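Local structure of rhamnosidase B (Bacillus sp., 2OKX) at residues Pro217-Leu223 and Ser313-Asp319; Leu821-Arg825 and Pro895-Thr899; Phe26-Ala32 and Val86-Val92. The protein catalyses the hydrolysis of terminal alpha-L-rhamnose from alpha-L-rhamnosides, as a family 78 glycoside hydrolase, a family that works with inversion of the anomeric centre. One frame throughout, in Å; residues are numbered along the deposited sequence.

Contact 1: residues Pro217-Leu223 and Ser313-Asp319; sequences PKYAAAL and SSHFAID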
loop_
_atom_site.group_PDB
_atom_site.type_symbol
_atom_site.label_atom_id
_atom_site.label_comp_id
_atom_site.label_asym_id
_atom_site.label_seq_id
_atom_site.Cartn_x
_atom_site.Cartn_y
_atom_site.Cartn_z
ATOM N N PRO A 217 27.897 4.851 4.613
ATOM C CA PRO A 217 28.513 5.647 5.683
ATOM C C PRO A 217 29.098 4.723 6.751
ATOM O O PRO A 217 28.598 3.614 6.953
ATOM C CB PRO A 217 27.341 6.465 6.227
ATOM C CG PRO A 217 26.380 6.538 5.055
ATOM C CD PRO A 217 26.458 5.139 4.504
ATOM N N LYS A 218 30.144 5.178 7.436
ATOM C CA LYS A 218 30.773 4.379 8.487
ATOM C C LYS A 218 29.708 3.916 9.477
ATOM O O LYS A 218 29.721 2.775 9.941
ATOM C CB LYS A 218 31.819 5.209 9.245
ATOM C CG LYS A 218 32.884 5.895 8.385
ATOM C CD LYS A 218 33.829 4.902 7.723
ATOM C CE LYS A 218 35.057 5.604 7.152
ATOM N NZ LYS A 218 34.711 6.666 6.159
ATOM N N TYR A 219 28.781 4.818 9.789
ATOM C CA TYR A 219 27.700 4.542 10.729
ATOM C C TYR A 219 26.346 4.870 10.089
ATOM O O TYR A 219 26.155 5.963 9.572
ATOM C CB TYR A 219 27.898 5.393 11.998
ATOM C CG TYR A 219 26.780 5.291 13.012
ATOM C CD1 TYR A 219 26.609 4.139 13.782
ATOM C CD2 TYR A 219 25.868 6.333 13.177
ATOM C CE1 TYR A 219 25.555 4.027 14.684
ATOM C CE2 TYR A 219 24.812 6.230 14.076
ATOM C CZ TYR A 219 24.660 5.075 14.822
ATOM O OH TYR A 219 23.604 4.956 15.688
ATOM N N ALA A 220 25.423 3.913 10.110
ATOM C CA ALA A 220 24.079 4.116 9.560
ATOM C C ALA A 220 23.119 3.290 10.401
ATOM O O ALA A 220 23.268 2.075 10.511
ATOM C CB ALA A 220 24.021 3.672 8.099
ATOM N N ALA A 221 22.132 3.948 10.997
ATOM C CA ALA A 221 21.195 3.242 11.851
ATOM C C ALA A 221 19.744 3.605 11.588
ATOM O O ALA A 221 19.427 4.730 11.199
ATOM C CB ALA A 221 21.538 3.511 13.321
ATOM N N ALA A 222 18.871 2.625 11.800
ATOM C CA ALA A 222 17.441 2.807 11.627
ATOM C C ALA A 222 16.844 2.737 13.030
ATOM O O ALA A 222 17.043 1.754 13.755
ATOM C CB ALA A 222 16.869 1.700 10.736
ATOM N N LEU A 223 16.125 3.788 13.411
ATOM C CA LEU A 223 15.520 3.868 14.736
ATOM C C LEU A 223 14.006 3.960 14.694
ATOM O O LEU A 223 13.447 4.706 13.894
ATOM C CB LEU A 223 16.042 5.101 15.484
ATOM C CG LEU A 223 17.320 5.818 15.038
ATOM C CD1 LEU A 223 17.549 7.020 15.951
ATOM C CD2 LEU A 223 18.507 4.883 15.081
ATOM N N SER A 313 10.664 3.709 10.125
ATOM C CA SER A 313 12.004 4.001 10.612
ATOM C C SER A 313 12.484 5.432 10.405
ATOM O O SER A 313 12.176 6.068 9.397
ATOM C CB SER A 313 13.011 3.050 9.955
ATOM O OG SER A 313 12.707 1.701 10.253
ATOM N N SER A 314 13.231 5.927 11.389
ATOM C CA SER A 314 13.847 7.250 11.332
ATOM C C SER A 314 15.313 6.884 11.104
ATOM O O SER A 314 15.780 5.868 11.623
ATOM C CB SER A 314 13.667 7.993 12.660
ATOM O OG SER A 314 12.292 8.274 12.896
ATOM N N HIS A 315 16.031 7.684 10.325
ATOM C CA HIS A 315 17.418 7.371 10.004
ATOM C C HIS A 315 18.461 8.356 10.504
ATOM O O HIS A 315 18.249 9.565 10.491
ATOM C CB HIS A 315 17.542 7.200 8.490
ATOM C CG HIS A 315 16.796 6.013 7.969
ATOM N ND1 HIS A 315 17.373 4.767 7.853
ATOM C CD2 HIS A 315 15.496 5.859 7.625
ATOM C CE1 HIS A 315 16.460 3.896 7.462
ATOM N NE2 HIS A 315 15.312 4.533 7.318
ATOM N N PHE A 316 19.600 7.810 10.926
ATOM C CA PHE A 316 20.715 8.595 11.448
ATOM C C PHE A 316 22.019 7.984 10.937
ATOM O O PHE A 316 22.227 6.777 11.054
ATOM C CB PHE A 316 20.701 8.544 12.978
ATOM C CG PHE A 316 21.740 9.414 13.630
ATOM C CD1 PHE A 316 22.284 9.060 14.861
ATOM C CD2 PHE A 316 22.150 10.603 13.035
ATOM C CE1 PHE A 316 23.220 9.881 15.491
ATOM C CE2 PHE A 316 23.084 11.429 13.656
ATOM C CZ PHE A 316 23.618 11.066 14.887
ATOM N N ALA A 317 22.894 8.807 10.369
ATOM C CA ALA A 317 24.163 8.304 9.858
ATOM C C ALA A 317 25.300 9.266 10.164
ATOM O O ALA A 317 25.083 10.462 10.342
ATOM C CB ALA A 317 24.077 8.070 8.348
ATOM N N ILE A 318 26.514 8.732 10.217
ATOM C CA ILE A 318 27.693 9.537 10.491
ATOM C C ILE A 318 28.872 8.997 9.694
ATOM O O ILE A 318 29.038 7.785 9.565
ATOM C CB ILE A 318 28.078 9.494 11.986
ATOM C CG1 ILE A 318 26.896 9.936 12.852
ATOM C CG2 ILE A 318 29.274 10.404 12.232
ATOM C CD1 ILE A 318 27.157 9.821 14.348
ATOM N N ASP A 319 29.684 9.896 9.155
ATOM C CA ASP A 319 30.861 9.486 8.401
ATOM C C ASP A 319 31.981 10.497 8.603
ATOM O O ASP A 319 31.729 11.678 8.838
ATOM C CB ASP A 319 30.538 9.355 6.911
ATOM C CG ASP A 319 31.653 8.683 6.133
ATOM O OD1 ASP A 319 32.465 9.399 5.509
ATOM O OD2 ASP A 319 31.722 7.436 6.157
#
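Y219 and F316 meet in an offset edge-to-face stack, the edge of Y219 directed toward the face of F316 with the planes at 84°. The touch is made by Y219 CE2, 3.9 Å from F316 CD1, while F262 of strand 256-262 adds a second ring against F316. Y219 also receives I318, whose CG1 comes obliquely to within 3.8 Å of Y219 CD2. With CG trans to its own amide nitrogen (chi1 175°), the tyrosine side chain leans across the neighbouring strand, and its hydroxyl bonds to Y392. On the other face of the sheet, H315 CE1 lies 4.0 Å from A222 CB, and the imidazole nitrogens bond to N396 and D483. Six backbone bonds join Y219 to I318, A221 to F316 and L223 to S314 in an antiparallel ladder within the five-stranded sheet of the D2 region. Where the ladder ends, D319 OD2 accepts K218 N (3.0 Å) on its anti lone pair and K218 NZ (3.1 Å) on its syn side, 34° out of the carboxylate plane; the lysine chain bends twice to bring its ammonium back to this oxygen. Replacing this aspartate by an alanine would probably leave the K218 amide without its acceptor and the ammonium without its carboxylate mate, so that the lysine chain could uncurl. The face carrying Y219, F316 and I318 is thus a buried, mainly apolar surface, whereas the charged pair lies at the strand end, where the nearby ammonium would be expected to favour the ionised form of D319.

Contact 2: residues Leu821-Arg825 and Pro895-Thr899; sequences LDDIR and PCDLT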
loop_
_atom_site.group_PDB
_atom_site.type_symbol
_atom_site.label_atom_id
_atom_site.label_comp_id
_atom_site.label_asym_id
_atom_site.label_seq_id
_atom_site.Cartn_x
_atom_site.Cartn_y
_atom_site.Cartn_z
ATOM N N LEU A 821 -10.704 12.609 -24.224
ATOM C CA LEU A 821 -9.550 12.004 -24.879
ATOM C C LEU A 821 -8.335 12.920 -24.866
ATOM O O LEU A 821 -7.215 12.473 -24.605
ATOM C CB LEU A 821 -9.874 11.627 -26.330
ATOM C CG LEU A 821 -10.810 10.439 -26.545
ATOM C CD1 LEU A 821 -10.794 10.051 -28.019
ATOM C CD2 LEU A 821 -10.360 9.266 -25.687
ATOM N N ASP A 822 -8.544 14.198 -25.158
ATOM C CA ASP A 822 -7.424 15.127 -25.161
ATOM C C ASP A 822 -6.825 15.290 -23.772
ATOM O O ASP A 822 -5.615 15.469 -23.633
ATOM C CB ASP A 822 -7.839 16.488 -25.721
ATOM C CG ASP A 822 -8.023 16.461 -27.226
ATOM O OD1 ASP A 822 -7.380 15.625 -27.896
ATOM O OD2 ASP A 822 -8.796 17.286 -27.745
ATOM N N ASP A 823 -7.665 15.225 -22.744
ATOM C CA ASP A 823 -7.173 15.353 -21.379
ATOM C C ASP A 823 -6.329 14.122 -21.051
ATOM O O ASP A 823 -5.247 14.232 -20.473
ATOM C CB ASP A 823 -8.334 15.460 -20.386
ATOM C CG ASP A 823 -7.879 15.921 -19.009
ATOM O OD1 ASP A 823 -7.803 17.148 -18.787
ATOM O OD2 ASP A 823 -7.583 15.058 -18.154
ATOM N N ILE A 824 -6.832 12.946 -21.418
ATOM C CA ILE A 824 -6.105 11.710 -21.169
ATOM C C ILE A 824 -4.757 11.764 -21.885
ATOM O O ILE A 824 -3.718 11.462 -21.294
ATOM C CB ILE A 824 -6.919 10.481 -21.651
ATOM C CG1 ILE A 824 -8.115 10.263 -20.720
ATOM C CG2 ILE A 824 -6.040 9.232 -21.681
ATOM C CD1 ILE A 824 -9.085 9.196 -21.195
ATOM N N ARG A 825 -4.772 12.163 -23.153
ATOM C CA ARG A 825 -3.541 12.261 -23.930
ATOM C C ARG A 825 -2.509 13.148 -23.236
ATOM O O ARG A 825 -1.346 12.778 -23.119
ATOM C CB ARG A 825 -3.835 12.824 -25.321
ATOM C CG ARG A 825 -4.526 11.836 -26.248
ATOM C CD ARG A 825 -5.251 12.537 -27.379
ATOM N NE ARG A 825 -5.784 11.574 -28.339
ATOM C CZ ARG A 825 -6.859 11.780 -29.092
ATOM N NH1 ARG A 825 -7.535 12.919 -28.999
ATOM N NH2 ARG A 825 -7.248 10.846 -29.948
ATOM N N PRO A 895 -16.379 7.593 -31.464
ATOM C CA PRO A 895 -15.061 7.598 -32.106
ATOM C C PRO A 895 -14.236 8.872 -31.946
ATOM O O PRO A 895 -13.004 8.821 -31.980
ATOM C CB PRO A 895 -15.389 7.321 -33.572
ATOM C CG PRO A 895 -16.661 6.515 -33.490
ATOM C CD PRO A 895 -17.431 7.263 -32.446
ATOM N N CYS A 896 -14.908 10.006 -31.782
ATOM C CA CYS A 896 -14.205 11.277 -31.656
ATOM C C CYS A 896 -13.306 11.402 -32.879
ATOM O O CYS A 896 -13.794 11.354 -34.008
ATOM C CB CYS A 896 -13.375 11.306 -30.368
ATOM S SG CYS A 896 -14.366 11.132 -28.877
ATOM N N ASP A 897 -11.998 11.539 -32.674
ATOM C CA ASP A 897 -11.084 11.668 -33.811
ATOM C C ASP A 897 -10.357 10.383 -34.192
ATOM O O ASP A 897 -9.386 10.416 -34.949
ATOM C CB ASP A 897 -10.058 12.779 -33.553
ATOM C CG ASP A 897 -9.295 12.594 -32.246
ATOM O OD1 ASP A 897 -8.533 13.515 -31.889
ATOM O OD2 ASP A 897 -9.451 11.545 -31.578
ATOM N N LEU A 898 -10.828 9.250 -33.679
ATOM C CA LEU A 898 -10.210 7.959 -33.973
ATOM C C LEU A 898 -10.749 7.370 -35.281
ATOM O O LEU A 898 -11.887 7.646 -35.669
ATOM C CB LEU A 898 -10.487 6.985 -32.827
ATOM C CG LEU A 898 -10.044 7.439 -31.431
ATOM C CD1 LEU A 898 -10.455 6.393 -30.398
ATOM C CD2 LEU A 898 -8.523 7.652 -31.414
ATOM N N THR A 899 -9.939 6.562 -35.963
ATOM C CA THR A 899 -10.388 5.953 -37.215
ATOM C C THR A 899 -10.895 4.531 -36.988
ATOM O O THR A 899 -11.670 4.002 -37.787
ATOM C CB THR A 899 -9.276 5.946 -38.282
ATOM O OG1 THR A 899 -8.108 5.302 -37.765
ATOM C CG2 THR A 899 -8.931 7.368 -38.684
HETATM O O HOH W 1 -9.042 16.583 -31.027
#
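R825, D897 and D822 form a salt-bridge network at the junction between helix 817-833 and the loop that leads into strand 900-906. The helix belongs to the six-hairpin glycosidase domain, and the loop to the C-terminal domain. The arginine and the aspartate approach head-on, R825 NH2 donating a nearly straight bond to D897 OD2 (2.8 Å, 171°), with the oxygen in the guanidinium plane. The second arm is weak: NH1 of R825 stands 3.1 Å from D897 OD1, and the guanidinium and carboxylate planes are turned 52° apart, so the pairing is not a flat two-pronged one. The same NH1 also bonds to D822 OD1 (2.9 Å), one turn back on the helix, approaching from above that carboxylate. A water donates to D897 OD1 and, weakly, to D822 OD2, linking the two acids. The remaining nitrogen of R825, NE, pairs with D543, so three carboxylates surround the guanidinium and fix its rotation.

Beneath the charges the contact is apolar. L821 CB lies 3.8 Å above the plane of the R825 guanidinium, offset toward its rim, while L821 CD1 packs against C896 CB at 3.7 Å. L898 CD2 comes to the guanidinium edge, 3.7 Å from R825 NH2. I876, from helix 868-876, touches both L821 and L898. The loop residues are presented by a type II' turn closed by L898 N to P895 O (2.8 Å), with C896 at its positive-phi corner. The arrangement joins an (alpha/alpha)6-barrel helix to a beta turn of the C-terminal beta domain, the two domains that follow one another in family 78 rhamnosidases.

Contact 3: residues Phe26-Ala32 and Val86-Val92; sequences FRGSFDA and VRNTIAV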
loop_
_atom_site.group_PDB
_atom_site.type_symbol
_atom_site.label_atom_id
_atom_site.label_comp_id
_atom_site.label_asym_id
_atom_site.label_seq_id
_atom_site.Cartn_x
_atom_site.Cartn_y
_atom_site.Cartn_z
ATOM N N PHE A 26 7.675 -23.912 12.437
ATOM C CA PHE A 26 6.894 -24.984 13.041
ATOM C C PHE A 26 6.992 -26.222 12.156
ATOM O O PHE A 26 7.008 -26.117 10.928
ATOM C CB PHE A 26 5.421 -24.587 13.193
ATOM C CG PHE A 26 5.186 -23.479 14.180
ATOM C CD1 PHE A 26 5.274 -22.145 13.790
ATOM C CD2 PHE A 26 4.887 -23.771 15.508
ATOM C CE1 PHE A 26 5.068 -21.119 14.706
ATOM C CE2 PHE A 26 4.679 -22.753 16.435
ATOM C CZ PHE A 26 4.770 -21.424 16.034
ATOM N N ARG A 27 7.072 -27.391 12.787
ATOM C CA ARG A 27 7.156 -28.655 12.067
ATOM C C ARG A 27 6.218 -29.681 12.684
ATOM O O ARG A 27 6.148 -29.826 13.906
ATOM C CB ARG A 27 8.587 -29.204 12.082
ATOM C CG ARG A 27 9.553 -28.500 11.132
ATOM C CD ARG A 27 10.967 -29.034 11.300
ATOM N NE ARG A 27 11.040 -30.473 11.061
ATOM C CZ ARG A 27 11.126 -31.034 9.860
ATOM N NH1 ARG A 27 11.155 -30.278 8.769
ATOM N NH2 ARG A 27 11.173 -32.356 9.748
ATOM N N GLY A 28 5.492 -30.384 11.825
ATOM C CA GLY A 28 4.568 -31.402 12.279
ATOM C C GLY A 28 4.582 -32.540 11.281
ATOM O O GLY A 28 4.610 -32.310 10.073
ATOM N N SER A 29 4.578 -33.771 11.777
ATOM C CA SER A 29 4.589 -34.930 10.901
ATOM C C SER A 29 3.430 -35.853 11.217
ATOM O O SER A 29 2.832 -35.777 12.290
ATOM C CB SER A 29 5.906 -35.696 11.043
ATOM O OG SER A 29 7.005 -34.905 10.624
ATOM N N PHE A 30 3.114 -36.723 10.268
ATOM C CA PHE A 30 2.034 -37.681 10.433
ATOM C C PHE A 30 2.147 -38.750 9.356
ATOM O O PHE A 30 2.754 -38.529 8.307
ATOM C CB PHE A 30 0.671 -36.992 10.324
ATOM C CG PHE A 30 0.364 -36.461 8.950
ATOM C CD1 PHE A 30 0.963 -35.294 8.489
ATOM C CD2 PHE A 30 -0.520 -37.137 8.115
ATOM C CE1 PHE A 30 0.686 -34.805 7.215
ATOM C CE2 PHE A 30 -0.803 -36.656 6.837
ATOM C CZ PHE A 30 -0.198 -35.487 6.388
ATOM N N ASP A 31 1.567 -39.910 9.625
ATOM C CA ASP A 31 1.590 -41.005 8.672
ATOM C C ASP A 31 0.299 -40.945 7.867
ATOM O O ASP A 31 -0.793 -41.057 8.423
ATOM C CB ASP A 31 1.700 -42.338 9.411
ATOM C CG ASP A 31 2.966 -42.438 10.243
ATOM O OD1 ASP A 31 3.135 -43.446 10.959
ATOM O OD2 ASP A 31 3.797 -41.508 10.177
ATOM N N ALA A 32 0.428 -40.749 6.559
ATOM C CA ALA A 32 -0.734 -40.670 5.685
ATOM C C ALA A 32 -1.185 -42.065 5.266
ATOM O O ALA A 32 -0.362 -42.939 4.988
ATOM C CB ALA A 32 -0.408 -39.836 4.456
ATOM N N VAL A 86 3.007 -43.273 3.719
ATOM C CA VAL A 86 4.259 -42.990 4.412
ATOM C C VAL A 86 4.203 -41.723 5.263
ATOM O O VAL A 86 3.191 -41.019 5.294
ATOM C CB VAL A 86 5.432 -42.860 3.416
ATOM C CG1 VAL A 86 5.635 -44.177 2.680
ATOM C CG2 VAL A 86 5.156 -41.739 2.434
ATOM N N ARG A 87 5.301 -41.449 5.960
ATOM C CA ARG A 87 5.405 -40.275 6.816
ATOM C C ARG A 87 5.464 -38.995 5.992
ATOM O O ARG A 87 6.233 -38.893 5.036
ATOM C CB ARG A 87 6.649 -40.382 7.704
ATOM C CG ARG A 87 7.024 -39.098 8.431
ATOM C CD ARG A 87 8.156 -39.348 9.416
ATOM N NE ARG A 87 8.785 -38.111 9.870
ATOM C CZ ARG A 87 9.548 -37.336 9.105
ATOM N NH1 ARG A 87 10.079 -36.225 9.600
ATOM N NH2 ARG A 87 9.784 -37.673 7.843
ATOM N N ASN A 88 4.636 -38.029 6.374
ATOM C CA ASN A 88 4.556 -36.738 5.702
ATOM C C ASN A 88 4.948 -35.643 6.683
ATOM O O ASN A 88 4.744 -35.783 7.889
ATOM C CB ASN A 88 3.130 -36.496 5.206
ATOM C CG ASN A 88 2.793 -37.314 3.975
ATOM O OD1 ASN A 88 2.980 -36.862 2.846
ATOM N ND2 ASN A 88 2.307 -38.531 4.187
ATOM N N THR A 89 5.506 -34.553 6.166
ATOM C CA THR A 89 5.926 -33.448 7.013
ATOM C C THR A 89 5.307 -32.110 6.623
ATOM O O THR A 89 5.326 -31.717 5.454
ATOM C CB THR A 89 7.453 -33.289 6.987
ATOM O OG1 THR A 89 8.065 -34.509 7.424
ATOM C CG2 THR A 89 7.886 -32.146 7.901
ATOM N N ILE A 90 4.755 -31.418 7.616
ATOM C CA ILE A 90 4.161 -30.104 7.411
ATOM C C ILE A 90 5.087 -29.116 8.099
ATOM O O ILE A 90 5.426 -29.290 9.272
ATOM C CB ILE A 90 2.765 -29.988 8.054
ATOM C CG1 ILE A 90 1.840 -31.082 7.518
ATOM C CG2 ILE A 90 2.180 -28.613 7.766
ATOM C CD1 ILE A 90 1.623 -31.029 6.014
ATOM N N ALA A 91 5.510 -28.091 7.367
ATOM C CA ALA A 91 6.402 -27.077 7.915
ATOM C C ALA A 91 5.807 -25.705 7.656
ATOM O O ALA A 91 5.282 -25.438 6.574
ATOM C CB ALA A 91 7.772 -27.182 7.271
ATOM N N VAL A 92 5.886 -24.830 8.650
ATOM C CA VAL A 92 5.328 -23.497 8.503
ATOM C C VAL A 92 6.232 -22.421 9.073
ATOM O O VAL A 92 6.856 -22.605 10.121
ATOM C CB VAL A 92 3.963 -23.372 9.215
ATOM C CG1 VAL A 92 3.359 -22.000 8.934
ATOM C CG2 VAL A 92 3.024 -24.486 8.774
#
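F30 and N88 lie against each other as a CH-pi pair, N88 CB standing over the phenyl face 4.0 Å from the centroid of the F30 ring. The ring reaches this place because its CG sits between the backbone N and the carbonyl carbon (chi1 67°), which tips it over the partner strand; ring and amide planes are only 25° apart. At the ring edge, I90 CG1 approaches F30 CE1 to 3.9 Å. The carboxamide of N88 lies beside A32, its ND2 3.0 Å from A32 CB, while its OD1 accepts from N55 ND2 and R83 N. F26 and V92 meet on this same face through their CB atoms, while G28, with no side chain, sets only its backbone opposite I90. The pair of strands lies inside the seven-stranded antiparallel sheet of the N-terminal domain, and F26, F30, I90 and V92 press against strands 110-117 and 120-124 of a second sheet, a beta-sandwich consistent with the galactose-binding-like clan. Backbone bonds join F26 to V92, G28 to I90 and F30 to N88, with I90 N 2.6 Å from G28 O.

The other face is largely polar. R27 bends at chi3 (58°), and its guanidinium lies with one face over T89 CG2, 3.8 Å from R27 NH2. R87 runs extended instead, and T89 OG1 stands 3.1 Å above its guanidinium plane, offset toward the rim. D170 pairs with R27 NE, while the carbonyls of W163 and L165 take R27 NH1 and that of P166 takes R87 NH1. The hydroxyls S29 OG and T89 OG1 share a weak bond at 3.4 Å, and the two arginines cross at about a right angle, R27 NH2 4.0 Å from R87 NH1.

The three contacts are in series along the chain, contact 3 first, then contact 1, then contact 2, and no two of them touch. Contacts 1 and 3 have centres 44 Å apart, with nearest atoms about 24 Å from each other, and each joins two strands within one beta domain of the N-terminal half. Contact 2 instead bridges two domains; its centre lies 50 Å from that of contact 1 and 60 Å from that of contact 3, which is on the opposite side of the chain's centre. V423 and H522, which bind calcium, belong to none of the three. Glycerol, probably from the crystallisation liquor, is bound beside all three, about 3 Å from the F316 side chain in contact 1.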